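Local coordinates for flagellar basal body protein (Helicobacter pylori, PDB 5NPY) that probably builds the flagellar hook as a subunit of the FlgE type, the hook being the flexible joint between basal body and filament, at residues Gly207-Ile219 against Leu296-Leu308. Sequence-based numbering, arbitrary orientation.
Sequences GVQDFFLNDKGEI and LIKSEKDAKSPPL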
loop_
_atom_site.group_PDB
_atom_site.type_symbol
_atom_site.label_atom_id
_atom_site.label_comp_id
_atom_site.label_asym_id
_atom_site.label_seq_id
_atom_site.Cartn_x
_atom_site.Cartn_y
_atom_site.Cartn_z
ATOM N N GLY A 207 -17.001 20.415 -2.631
ATOM C CA GLY A 207 -18.330 20.792 -2.224
ATOM C C GLY A 207 -18.888 19.694 -1.345
ATOM O O GLY A 207 -18.678 18.500 -1.598
ATOM N N VAL A 208 -19.584 20.095 -0.284
ATOM C CA VAL A 208 -20.061 19.121 0.670
ATOM C C VAL A 208 -21.146 18.229 0.063
ATOM O O VAL A 208 -21.403 17.140 0.587
ATOM C CB VAL A 208 -20.506 19.881 1.936
ATOM C CG1 VAL A 208 -21.941 20.413 1.794
ATOM C CG2 VAL A 208 -20.299 19.013 3.165
ATOM N N GLN A 209 -21.756 18.640 -1.062
ATOM C CA GLN A 209 -22.735 17.793 -1.747
ATOM C C GLN A 209 -22.145 16.450 -2.141
ATOM O O GLN A 209 -22.897 15.482 -2.300
ATOM C CB GLN A 209 -23.295 18.488 -3.000
ATOM C CG GLN A 209 -22.267 18.690 -4.125
ATOM C CD GLN A 209 -21.624 20.074 -4.107
ATOM O OE1 GLN A 209 -21.510 20.726 -3.061
ATOM N NE2 GLN A 209 -21.220 20.530 -5.271
ATOM N N ASP A 210 -20.814 16.379 -2.283
ATOM C CA ASP A 210 -20.130 15.124 -2.592
ATOM C C ASP A 210 -20.329 14.071 -1.510
ATOM O O ASP A 210 -20.247 12.869 -1.800
ATOM C CB ASP A 210 -18.634 15.372 -2.772
ATOM C CG ASP A 210 -18.273 15.819 -4.176
ATOM O OD1 ASP A 210 -17.359 15.188 -4.764
ATOM O OD2 ASP A 210 -18.882 16.792 -4.683
ATOM N N PHE A 211 -20.549 14.499 -0.262
ATOM C CA PHE A 211 -20.710 13.620 0.890
ATOM C C PHE A 211 -22.119 13.630 1.463
ATOM O O PHE A 211 -22.605 12.578 1.882
ATOM C CB PHE A 211 -19.726 14.021 1.989
ATOM C CG PHE A 211 -19.683 13.063 3.154
ATOM C CD1 PHE A 211 -19.439 11.713 2.956
ATOM C CD2 PHE A 211 -19.858 13.519 4.447
ATOM C CE1 PHE A 211 -19.385 10.833 4.031
ATOM C CE2 PHE A 211 -19.809 12.646 5.518
ATOM C CZ PHE A 211 -19.560 11.303 5.313
ATOM N N PHE A 212 -22.789 14.800 1.473
ATOM C CA PHE A 212 -24.105 14.963 2.086
ATOM C C PHE A 212 -25.258 14.487 1.197
ATOM O O PHE A 212 -26.352 14.255 1.716
ATOM C CB PHE A 212 -24.359 16.439 2.468
ATOM C CG PHE A 212 -23.627 16.899 3.718
ATOM C CD1 PHE A 212 -22.938 16.003 4.516
ATOM C CD2 PHE A 212 -23.622 18.240 4.083
ATOM C CE1 PHE A 212 -22.249 16.438 5.665
ATOM C CE2 PHE A 212 -22.949 18.679 5.223
ATOM C CZ PHE A 212 -22.258 17.772 6.015
ATOM N N LEU A 213 -25.057 14.362 -0.114
ATOM C CA LEU A 213 -26.067 13.846 -1.030
ATOM C C LEU A 213 -25.811 12.379 -1.366
ATOM O O LEU A 213 -24.667 11.911 -1.367
ATOM C CB LEU A 213 -26.100 14.662 -2.326
ATOM C CG LEU A 213 -26.451 16.133 -2.047
ATOM C CD1 LEU A 213 -26.539 17.006 -3.323
ATOM C CD2 LEU A 213 -27.732 16.259 -1.215
ATOM N N ASN A 214 -26.888 11.651 -1.667
ATOM C CA ASN A 214 -26.737 10.280 -2.132
ATOM C C ASN A 214 -26.736 10.241 -3.665
ATOM O O ASN A 214 -26.845 11.266 -4.336
ATOM C CB ASN A 214 -27.830 9.390 -1.540
ATOM C CG ASN A 214 -29.226 9.751 -2.040
ATOM O OD1 ASN A 214 -29.401 10.507 -3.006
ATOM N ND2 ASN A 214 -30.230 9.219 -1.367
ATOM N N ASP A 215 -26.628 9.036 -4.225
ATOM C CA ASP A 215 -26.562 8.883 -5.679
ATOM C C ASP A 215 -27.718 9.570 -6.404
ATOM O O ASP A 215 -27.539 10.072 -7.520
ATOM C CB ASP A 215 -26.526 7.399 -6.042
ATOM C CG ASP A 215 -25.121 6.906 -6.312
ATOM O OD1 ASP A 215 -24.173 7.484 -5.738
ATOM O OD2 ASP A 215 -24.961 5.950 -7.103
ATOM N N LYS A 216 -28.899 9.609 -5.791
ATOM C CA LYS A 216 -30.059 10.288 -6.355
ATOM C C LYS A 216 -30.113 11.780 -6.011
ATOM O O LYS A 216 -31.160 12.409 -6.206
ATOM C CB LYS A 216 -31.342 9.596 -5.886
ATOM C CG LYS A 216 -31.475 8.151 -6.370
ATOM C CD LYS A 216 -32.915 7.643 -6.296
ATOM C CE LYS A 216 -33.091 6.597 -5.196
ATOM N NZ LYS A 216 -34.372 5.843 -5.319
ATOM N N GLY A 217 -29.021 12.350 -5.500
ATOM C CA GLY A 217 -29.004 13.752 -5.127
ATOM C C GLY A 217 -29.912 14.122 -3.978
ATOM O O GLY A 217 -30.386 15.262 -3.915
ATOM N N GLU A 218 -30.186 13.195 -3.065
ATOM C CA GLU A 218 -31.005 13.512 -1.902
ATOM C C GLU A 218 -30.131 13.612 -0.659
ATOM O O GLU A 218 -29.048 13.020 -0.586
ATOM C CB GLU A 218 -32.119 12.474 -1.695
ATOM C CG GLU A 218 -32.977 12.165 -2.938
ATOM C CD GLU A 218 -33.804 13.357 -3.457
ATOM O OE1 GLU A 218 -33.695 14.474 -2.900
ATOM O OE2 GLU A 218 -34.577 13.168 -4.430
ATOM N N ILE A 219 -30.616 14.367 0.329
ATOM C CA ILE A 219 -29.813 14.701 1.504
ATOM C C ILE A 219 -29.738 13.511 2.454
ATOM O O ILE A 219 -30.763 12.920 2.820
ATOM C CB ILE A 219 -30.379 15.935 2.215
ATOM C CG1 ILE A 219 -30.057 17.184 1.395
ATOM C CG2 ILE A 219 -29.798 16.042 3.632
ATOM C CD1 ILE A 219 -30.816 18.402 1.805
ATOM N N LEU A 296 -30.064 22.257 6.214
ATOM C CA LEU A 296 -29.275 22.048 5.003
ATOM C C LEU A 296 -30.181 22.156 3.772
ATOM O O LEU A 296 -31.182 21.433 3.672
ATOM C CB LEU A 296 -28.597 20.684 5.040
ATOM C CG LEU A 296 -27.662 20.391 3.869
ATOM C CD1 LEU A 296 -26.451 21.266 3.968
ATOM C CD2 LEU A 296 -27.282 18.926 3.853
ATOM N N ILE A 297 -29.826 23.046 2.832
ATOM C CA ILE A 297 -30.607 23.263 1.614
ATOM C C ILE A 297 -29.705 23.246 0.376
ATOM O O ILE A 297 -28.491 23.455 0.444
ATOM C CB ILE A 297 -31.408 24.592 1.651
ATOM C CG1 ILE A 297 -30.473 25.781 1.877
ATOM C CG2 ILE A 297 -32.482 24.573 2.716
ATOM C CD1 ILE A 297 -30.928 27.046 1.217
ATOM N N LYS A 298 -30.321 23.006 -0.775
ATOM C CA LYS A 298 -29.614 23.117 -2.043
ATOM C C LYS A 298 -29.703 24.548 -2.539
ATOM O O LYS A 298 -30.763 25.173 -2.473
ATOM C CB LYS A 298 -30.196 22.180 -3.096
ATOM C CG LYS A 298 -30.122 20.712 -2.787
ATOM C CD LYS A 298 -30.795 19.957 -3.925
ATOM C CE LYS A 298 -30.496 18.478 -3.911
ATOM N NZ LYS A 298 -31.178 17.791 -5.059
ATOM N N SER A 299 -28.578 25.067 -3.029
ATOM C CA SER A 299 -28.529 26.425 -3.552
ATOM C C SER A 299 -29.342 26.584 -4.828
ATOM O O SER A 299 -29.666 27.716 -5.206
ATOM C CB SER A 299 -27.083 26.817 -3.830
ATOM O OG SER A 299 -26.510 25.894 -4.738
ATOM N N GLU A 300 -29.638 25.476 -5.503
ATOM C CA GLU A 300 -30.450 25.431 -6.720
ATOM C C GLU A 300 -31.243 24.132 -6.600
ATOM O O GLU A 300 -30.708 23.051 -6.862
ATOM C CB GLU A 300 -29.567 25.467 -7.960
ATOM C CG GLU A 300 -30.217 25.007 -9.247
ATOM C CD GLU A 300 -29.183 24.705 -10.325
ATOM O OE1 GLU A 300 -27.977 24.885 -10.046
ATOM O OE2 GLU A 300 -29.571 24.276 -11.437
ATOM N N LYS A 301 -32.501 24.232 -6.156
ATOM C CA LYS A 301 -33.171 23.061 -5.594
ATOM C C LYS A 301 -33.673 22.085 -6.652
ATOM O O LYS A 301 -33.991 20.937 -6.318
ATOM C CB LYS A 301 -34.315 23.485 -4.667
ATOM C CG LYS A 301 -34.359 22.659 -3.345
ATOM C CD LYS A 301 -33.478 23.277 -2.223
ATOM C CE LYS A 301 -33.485 22.461 -0.912
ATOM N NZ LYS A 301 -32.988 21.055 -0.973
ATOM N N ASP A 302 -33.740 22.490 -7.910
ATOM C CA ASP A 302 -34.046 21.523 -8.951
ATOM C C ASP A 302 -32.806 20.818 -9.468
ATOM O O ASP A 302 -32.936 19.794 -10.150
ATOM C CB ASP A 302 -34.783 22.202 -10.103
ATOM C CG ASP A 302 -35.903 23.086 -9.613
ATOM O OD1 ASP A 302 -37.071 22.641 -9.646
ATOM O OD2 ASP A 302 -35.607 24.220 -9.171
ATOM N N ALA A 303 -31.618 21.332 -9.154
ATOM C CA ALA A 303 -30.395 20.635 -9.514
ATOM C C ALA A 303 -30.263 19.349 -8.713
ATOM O O ALA A 303 -30.624 19.292 -7.534
ATOM C CB ALA A 303 -29.167 21.511 -9.280
ATOM N N LYS A 304 -29.734 18.318 -9.370
ATOM C CA LYS A 304 -29.429 17.052 -8.725
ATOM C C LYS A 304 -28.415 17.276 -7.606
ATOM O O LYS A 304 -28.773 17.204 -6.427
ATOM C CB LYS A 304 -28.927 16.038 -9.754
ATOM C CG LYS A 304 -28.426 14.742 -9.137
ATOM C CD LYS A 304 -28.319 13.606 -10.145
ATOM C CE LYS A 304 -29.686 13.083 -10.512
ATOM N NZ LYS A 304 -30.458 12.725 -9.285
ATOM N N SER A 305 -27.164 17.596 -7.942
ATOM C CA SER A 305 -26.113 17.791 -6.947
ATOM C C SER A 305 -25.523 19.198 -7.026
ATOM O O SER A 305 -24.388 19.373 -7.489
ATOM C CB SER A 305 -25.014 16.745 -7.113
ATOM O OG SER A 305 -24.003 16.932 -6.133
ATOM N N PRO A 306 -26.237 20.214 -6.548
ATOM C CA PRO A 306 -25.690 21.584 -6.565
ATOM C C PRO A 306 -24.878 21.867 -5.312
ATOM O O PRO A 306 -24.871 21.062 -4.369
ATOM C CB PRO A 306 -26.951 22.457 -6.606
ATOM C CG PRO A 306 -27.939 21.658 -5.761
ATOM C CD PRO A 306 -27.607 20.182 -5.998
ATOM N N PRO A 307 -24.181 23.001 -5.262
ATOM C CA PRO A 307 -23.582 23.432 -3.993
ATOM C C PRO A 307 -24.659 23.580 -2.933
ATOM O O PRO A 307 -25.779 24.000 -3.217
ATOM C CB PRO A 307 -22.939 24.780 -4.336
ATOM C CG PRO A 307 -22.691 24.722 -5.830
ATOM C CD PRO A 307 -23.791 23.857 -6.399
ATOM N N LEU A 308 -24.321 23.206 -1.709
ATOM C CA LEU A 308 -25.277 23.202 -0.618
ATOM C C LEU A 308 -25.010 24.374 0.318
ATOM O O LEU A 308 -23.875 24.843 0.446
ATOM C CB LEU A 308 -25.228 21.869 0.152
ATOM C CG LEU A 308 -25.483 20.621 -0.700
ATOM C CD1 LEU A 308 -25.500 19.407 0.172
ATOM C CD2 LEU A 308 -26.791 20.723 -1.502
HETATM O O HOH W 1 -21.328 22.960 -1.301
HETATM O O HOH W 2 -21.877 20.097 -7.925
HETATM O O HOH W 3 -32.839 15.221 -5.984
#
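The single helical turn 209-212 and the type I turn N214-G217 lie against the loop that joins strand 293-298 to strand 308-313, with the CA atoms of G217 and K304 only 4.9 Å apart. The type I turn E300-A303 lies within that loop. K298, its chain extended beyond CG, brings NZ to G217 O (2.9 Å) in the carbonyl plane. The same NZ donates to A303 O and K304 O of the loop that follows its strand, so one ammonium gathers three backbone carbonyls and ties the two turns together. L308 and L213 meet tip to tip, and L308 CD1 also lies 3.7 Å from Q209 CA and at the edge of the F212 ring. L296 CD2 serves two neighbours, F212 CD2 at 3.7 Å and I219 CG2 at 3.8 Å. Q209, bent at chi2 (-96°), lays its side chain along P306 O and P307 CA; its amide reaches L308 N and S305 O through one water each. L296 touches F224 of helix 221-226. The loop 299-307 thus connects an antiparallel beta-hairpin and packs on the turns after strand 204-207; V208 and L308 backbones both hydrogen-bond to I352 of strand 346-364, which pairs with strands 204-207 and 308-313 in one antiparallel sheet.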